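Local coordinates for substrate-binding protein (Synechococcus sp., PDB 6WPN) that probably binds a sugar or oligosaccharide in the periplasm as the substrate-binding protein of a transport system, at residues E266-I271 with T282-P287; V143-V148 with A372-T377. All blocks are in the same frame, centred on the assembly; numbering follows the deposited sequence. Where two conformers were deposited one is given.

Interaction 1: E266-I271 with T282-P287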
loop_
_atom_site.group_PDB
_atom_site.type_symbol
_atom_site.label_atom_id
_atom_site.label_comp_id
_atom_site.label_asym_id
_atom_site.label_seq_id
_atom_site.Cartn_x
_atom_site.Cartn_y
_atom_site.Cartn_z
ATOM N N GLU A 266 6.959 1.687 -10.679
ATOM C CA GLU A 266 7.477 3.051 -10.714
ATOM C C GLU A 266 8.852 3.130 -10.073
ATOM O O GLU A 266 9.736 3.850 -10.561
ATOM C CB GLU A 266 6.519 3.997 -10.001
ATOM C CG GLU A 266 7.013 5.432 -9.837
ATOM C CD GLU A 266 7.027 6.230 -11.138
ATOM O OE1 GLU A 266 6.697 5.661 -12.201
ATOM O OE2 GLU A 266 7.360 7.437 -11.102
ATOM N N PHE A 267 9.059 2.397 -8.984
ATOM C CA PHE A 267 10.373 2.400 -8.376
ATOM C C PHE A 267 11.411 1.708 -9.249
ATOM O O PHE A 267 12.608 1.981 -9.110
ATOM C CB PHE A 267 10.318 1.742 -7.004
ATOM C CG PHE A 267 11.626 1.751 -6.311
ATOM C CD1 PHE A 267 12.231 2.951 -5.989
ATOM C CD2 PHE A 267 12.273 0.569 -6.008
ATOM C CE1 PHE A 267 13.453 2.976 -5.364
ATOM C CE2 PHE A 267 13.496 0.589 -5.372
ATOM C CZ PHE A 267 14.089 1.790 -5.062
ATOM N N LEU A 268 10.975 0.837 -10.161
ATOM C CA LEU A 268 11.917 0.176 -11.054
ATOM C C LEU A 268 12.627 1.173 -11.963
ATOM O O LEU A 268 13.801 0.974 -12.297
ATOM C CB LEU A 268 11.197 -0.902 -11.866
ATOM C CG LEU A 268 12.029 -1.865 -12.716
ATOM C CD1 LEU A 268 13.252 -2.379 -11.964
ATOM C CD2 LEU A 268 11.154 -3.021 -13.174
ATOM N N ARG A 269 11.949 2.253 -12.366
ATOM C CA ARG A 269 12.596 3.232 -13.236
ATOM C C ARG A 269 13.680 4.005 -12.493
ATOM O O ARG A 269 14.716 4.345 -13.077
ATOM C CB ARG A 269 11.562 4.192 -13.830
ATOM C CG ARG A 269 12.150 5.227 -14.798
ATOM C CD ARG A 269 12.484 4.631 -16.174
ATOM N NE ARG A 269 11.313 4.550 -17.050
ATOM C CZ ARG A 269 11.323 4.045 -18.282
ATOM N NH1 ARG A 269 12.444 3.563 -18.800
ATOM N NH2 ARG A 269 10.205 4.018 -18.997
ATOM N N SER A 270 13.469 4.292 -11.206
ATOM C CA SER A 270 14.513 4.961 -10.438
ATOM C C SER A 270 15.673 4.019 -10.143
ATOM O O SER A 270 16.821 4.466 -10.047
ATOM C CB SER A 270 13.940 5.546 -9.146
ATOM O OG SER A 270 13.263 4.559 -8.399
ATOM N N ILE A 271 15.403 2.718 -10.015
ATOM C CA ILE A 271 16.488 1.745 -9.936
ATOM C C ILE A 271 17.299 1.768 -11.223
ATOM O O ILE A 271 18.534 1.693 -11.199
ATOM C CB ILE A 271 15.932 0.336 -9.657
ATOM C CG1 ILE A 271 15.302 0.261 -8.272
ATOM C CG2 ILE A 271 17.025 -0.719 -9.799
ATOM C CD1 ILE A 271 14.715 -1.107 -7.969
ATOM N N THR A 282 17.658 -7.350 -12.824
ATOM C CA THR A 282 16.389 -7.370 -12.109
ATOM C C THR A 282 15.274 -7.874 -13.019
ATOM O O THR A 282 15.172 -7.447 -14.174
ATOM C CB THR A 282 16.047 -5.966 -11.605
ATOM O OG1 THR A 282 17.033 -5.537 -10.659
ATOM C CG2 THR A 282 14.667 -5.940 -10.959
ATOM N N THR A 283 14.441 -8.780 -12.502
ATOM C CA THR A 283 13.256 -9.226 -13.225
ATOM C C THR A 283 12.037 -9.084 -12.321
ATOM O O THR A 283 12.084 -9.490 -11.148
ATOM C CB THR A 283 13.383 -10.676 -13.702
ATOM O OG1 THR A 283 13.634 -11.524 -12.578
ATOM C CG2 THR A 283 14.515 -10.813 -14.714
ATOM N N PRO A 284 10.937 -8.521 -12.814
ATOM C CA PRO A 284 9.720 -8.460 -11.997
ATOM C C PRO A 284 9.078 -9.836 -11.890
ATOM O O PRO A 284 9.069 -10.612 -12.848
ATOM C CB PRO A 284 8.824 -7.478 -12.764
ATOM C CG PRO A 284 9.735 -6.802 -13.765
ATOM C CD PRO A 284 10.788 -7.799 -14.086
ATOM N N GLN A 285 8.544 -10.132 -10.712
ATOM C CA GLN A 285 7.952 -11.424 -10.401
ATOM C C GLN A 285 6.689 -11.209 -9.579
ATOM O O GLN A 285 6.488 -10.131 -9.011
ATOM C CB GLN A 285 8.936 -12.322 -9.634
ATOM C CG GLN A 285 10.170 -12.725 -10.430
ATOM C CD GLN A 285 9.853 -13.648 -11.592
ATOM O OE1 GLN A 285 8.948 -14.476 -11.516
ATOM N NE2 GLN A 285 10.601 -13.507 -12.681
ATOM N N PRO A 286 5.808 -12.207 -9.521
ATOM C CA PRO A 286 4.593 -12.055 -8.725
ATOM C C PRO A 286 4.929 -11.824 -7.267
ATOM O O PRO A 286 5.957 -12.314 -6.760
ATOM C CB PRO A 286 3.872 -13.396 -8.927
ATOM C CG PRO A 286 4.368 -13.891 -10.238
ATOM C CD PRO A 286 5.796 -13.446 -10.323
ATOM N N PRO A 287 4.090 -11.085 -6.546
ATOM C CA PRO A 287 4.358 -10.843 -5.127
ATOM C C PRO A 287 4.197 -12.119 -4.321
ATOM O O PRO A 287 3.562 -13.086 -4.750
ATOM C CB PRO A 287 3.299 -9.810 -4.733
ATOM C CG PRO A 287 2.170 -10.075 -5.683
ATOM C CD PRO A 287 2.818 -10.483 -6.980
#

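Interaction 2: V143-V148 with A372-T377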
loop_
_atom_site.group_PDB
_atom_site.type_symbol
_atom_site.label_atom_id
_atom_site.label_comp_id
_atom_site.label_asym_id
_atom_site.label_seq_id
_atom_site.Cartn_x
_atom_site.Cartn_y
_atom_site.Cartn_z
ATOM N N VAL A 143 -0.409 -2.485 -7.235
ATOM C CA VAL A 143 -0.124 -3.879 -6.922
ATOM C C VAL A 143 1.392 -4.014 -6.904
ATOM O O VAL A 143 2.043 -3.901 -7.950
ATOM C CB VAL A 143 -0.761 -4.835 -7.938
ATOM C CG1 VAL A 143 -0.425 -6.271 -7.586
ATOM C CG2 VAL A 143 -2.268 -4.622 -7.984
ATOM N N ARG A 144 1.963 -4.255 -5.729
ATOM C CA ARG A 144 3.409 -4.386 -5.610
ATOM C C ARG A 144 3.871 -5.768 -6.057
ATOM O O ARG A 144 3.231 -6.783 -5.765
ATOM C CB ARG A 144 3.873 -4.101 -4.183
ATOM C CG ARG A 144 3.440 -5.109 -3.155
ATOM C CD ARG A 144 4.034 -4.773 -1.802
ATOM N NE ARG A 144 3.517 -5.672 -0.781
ATOM C CZ ARG A 144 2.464 -5.403 -0.016
ATOM N NH1 ARG A 144 1.825 -4.247 -0.145
ATOM N NH2 ARG A 144 2.057 -6.286 0.889
ATOM N N LEU A 145 4.967 -5.797 -6.803
ATOM C CA LEU A 145 5.539 -7.033 -7.308
ATOM C C LEU A 145 6.763 -7.430 -6.485
ATOM O O LEU A 145 7.149 -6.764 -5.523
ATOM C CB LEU A 145 5.904 -6.875 -8.782
ATOM C CG LEU A 145 4.818 -6.289 -9.687
ATOM C CD1 LEU A 145 5.406 -5.937 -11.038
ATOM C CD2 LEU A 145 3.650 -7.251 -9.833
ATOM N N SER A 146 7.373 -8.549 -6.867
ATOM C CA SER A 146 8.656 -8.982 -6.322
ATOM C C SER A 146 9.742 -8.622 -7.329
ATOM O O SER A 146 9.815 -9.222 -8.404
ATOM C CB SER A 146 8.663 -10.481 -6.027
ATOM O OG SER A 146 7.797 -10.801 -4.955
ATOM N N LEU A 147 10.548 -7.613 -7.009
ATOM C CA LEU A 147 11.723 -7.300 -7.816
ATOM C C LEU A 147 12.871 -8.209 -7.388
ATOM O O LEU A 147 13.372 -8.099 -6.265
ATOM C CB LEU A 147 12.089 -5.828 -7.676
ATOM C CG LEU A 147 10.968 -4.856 -8.052
ATOM C CD1 LEU A 147 11.444 -3.412 -7.964
ATOM C CD2 LEU A 147 10.428 -5.161 -9.440
ATOM N N VAL A 148 13.274 -9.128 -8.263
ATOM C CA VAL A 148 14.221 -10.184 -7.917
ATOM C C VAL A 148 15.563 -9.903 -8.579
ATOM O O VAL A 148 15.641 -9.745 -9.805
ATOM C CB VAL A 148 13.684 -11.563 -8.331
ATOM C CG1 VAL A 148 14.744 -12.628 -8.142
ATOM C CG2 VAL A 148 12.443 -11.889 -7.522
ATOM N N ALA A 372 -0.853 -5.254 -13.739
ATOM C CA ALA A 372 -2.223 -5.228 -14.247
ATOM C C ALA A 372 -2.843 -6.619 -14.263
ATOM O O ALA A 372 -4.050 -6.763 -14.035
ATOM C CB ALA A 372 -2.255 -4.613 -15.646
ATOM N N GLU A 373 -2.041 -7.645 -14.533
ATOM C CA GLU A 373 -2.542 -9.015 -14.537
ATOM C C GLU A 373 -2.811 -9.506 -13.117
ATOM O O GLU A 373 -3.794 -10.214 -12.873
ATOM C CB GLU A 373 -1.540 -9.906 -15.265
ATOM C CG GLU A 373 -1.489 -9.601 -16.756
ATOM C CD GLU A 373 -0.471 -10.436 -17.505
ATOM O OE1 GLU A 373 0.662 -10.586 -17.003
ATOM O OE2 GLU A 373 -0.807 -10.930 -18.604
ATOM N N THR A 374 -1.950 -9.125 -12.170
ATOM C CA THR A 374 -2.106 -9.531 -10.773
ATOM C C THR A 374 -3.349 -8.913 -10.138
ATOM O O THR A 374 -3.936 -9.504 -9.224
ATOM C CB THR A 374 -0.854 -9.152 -9.978
ATOM O OG1 THR A 374 0.300 -9.706 -10.617
ATOM C CG2 THR A 374 -0.924 -9.697 -8.566
ATOM N N LEU A 375 -3.761 -7.733 -10.612
ATOM C CA LEU A 375 -4.928 -7.052 -10.055
ATOM C C LEU A 375 -6.185 -7.919 -10.088
ATOM O O LEU A 375 -7.040 -7.795 -9.203
ATOM C CB LEU A 375 -5.171 -5.745 -10.810
ATOM C CG LEU A 375 -6.409 -4.968 -10.379
ATOM C CD1 LEU A 375 -6.250 -4.546 -8.931
ATOM C CD2 LEU A 375 -6.621 -3.764 -11.285
ATOM N N ASN A 376 -6.305 -8.820 -11.065
ATOM C CA ASN A 376 -7.504 -9.646 -11.154
ATOM C C ASN A 376 -7.613 -10.626 -9.996
ATOM O O ASN A 376 -8.709 -11.130 -9.725
ATOM C CB ASN A 376 -7.526 -10.417 -12.475
ATOM C CG ASN A 376 -7.671 -9.506 -13.675
ATOM O OD1 ASN A 376 -6.893 -9.586 -14.629
ATOM N ND2 ASN A 376 -8.670 -8.631 -13.637
ATOM N N THR A 377 -6.516 -10.881 -9.289
ATOM C CA THR A 377 -6.489 -11.826 -8.184
ATOM C C THR A 377 -6.137 -11.155 -6.871
ATOM O O THR A 377 -6.099 -11.832 -5.836
ATOM C CB THR A 377 -5.500 -12.970 -8.448
ATOM O OG1 THR A 377 -4.184 -12.441 -8.657
ATOM C CG2 THR A 377 -5.936 -13.775 -9.661
#

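Interaction 1: E266-I271 with T282-P287
Leu268, on helix 265-274, reaches the strand 282-285 with both of its methyl groups, and each methyl has its own partner. The CB of Leu268 points at the strand. CG stands anti to the backbone N (chi1 -171°), which carries the fork of the side chain out from the helix. From CG the two branches part. CD1 goes to Thr282 and lies 4.0 Å from its CG2. CD2 goes to Pro284 and lies 4.1 Å from the ring atom CG. The leucine therefore straddles two residues of the strand, two positions apart, with Thr283 between them pointing its CB away. Leu268 and Thr282 run past each other in opposite directions, while the leucine and the proline ring meet at about a right angle.

Thr282 offers its methyl to the leucine because CG2 is anti to the backbone N. Its hydroxyl is used otherwise: OG1 is hydrogen-bonded to Val278 O and to Tyr253 OH, so the buried polar atom is satisfied. The contact itself is apolar and small, burying 121 Å² in all. The backbones stay well apart, with the CA atoms of Leu268 and Thr282 8.8 Å from each other.

One turn along the helix, Ile271 also points its CB toward the strand, but its CG2 stays 4.9 Å from Thr282 OG1. Within the helix, Ser270 OG bonds back to Phe267 O at 2.8 Å. That oxygen also accepts from Ile271 N.

The chain joins the two parts through the short helix 276-280. Helix 359-374 covers both partners, with Gln363 and Ile364 against Leu268 and Ala367 against Pro284. Leu145 of strand 137-149 packs on Pro284, and Leu147 of that strand packs on Ile271.

Interaction 2: V143-V148 with A372-T377
Val143 and Leu375 bring the two backbones together, their CA atoms 6.6 Å apart, where strand 137-149 passes the C-terminal part of helix 359-374. Val143 points its CB at the helix and divides its methyls between two residues. CG1, anti to the backbone N (chi1 179°), lies 3.6 Å from Thr374 CG2 and 3.8 Å from Thr374 CB. CG2 meets Leu375 CD1 at 4.1 Å, the two side chains crossing at about a right angle. Leu145 adds a looser touch, its CD2 4.2 Å from Thr374 OG1.

This is helix-on-sheet packing in the mixed sheet of the solute-binding fold. Val297 of strand 295-303 also touches Val143, and Ala295 touches Thr374. With an alanine at Val143, Thr374 CG2 and Leu375 CD1 would probably be left without their methyl partners, and a gap is likely to open between strand and helix.

The hydroxyl of Thr374 turns back to its own helix, where OG1 bonds to Leu370 O. Its carbonyl is gripped twice from one face: Thr377 N lies 2.9 Å and Thr377 OG1 3.0 Å from Thr374 O. A polar tie also links strand and helix, from Val143 O to Ser371 OG.

The centres of interactions 1 and 2 lie about 10 Å apart, on the same side of the chain's centre. Along the chain, 143-148 comes first, then 266-271 and 282-287, and 372-377 last, so interaction 2 encloses interaction 1 in sequence. Strands 137-149 and 282-285 are antiparallel neighbours in the mixed sheet. They are joined directly where Ser146 N probably bonds to Gln285 O (2.8 Å) and Ser146 OG to Pro286 O (3.0 Å). Helix 359-374 is common ground too: it supplies part of interaction 2 and also covers Leu268 and Pro284. Chain parts distant in sequence are thus drawn into one helix-covered region of the sheet.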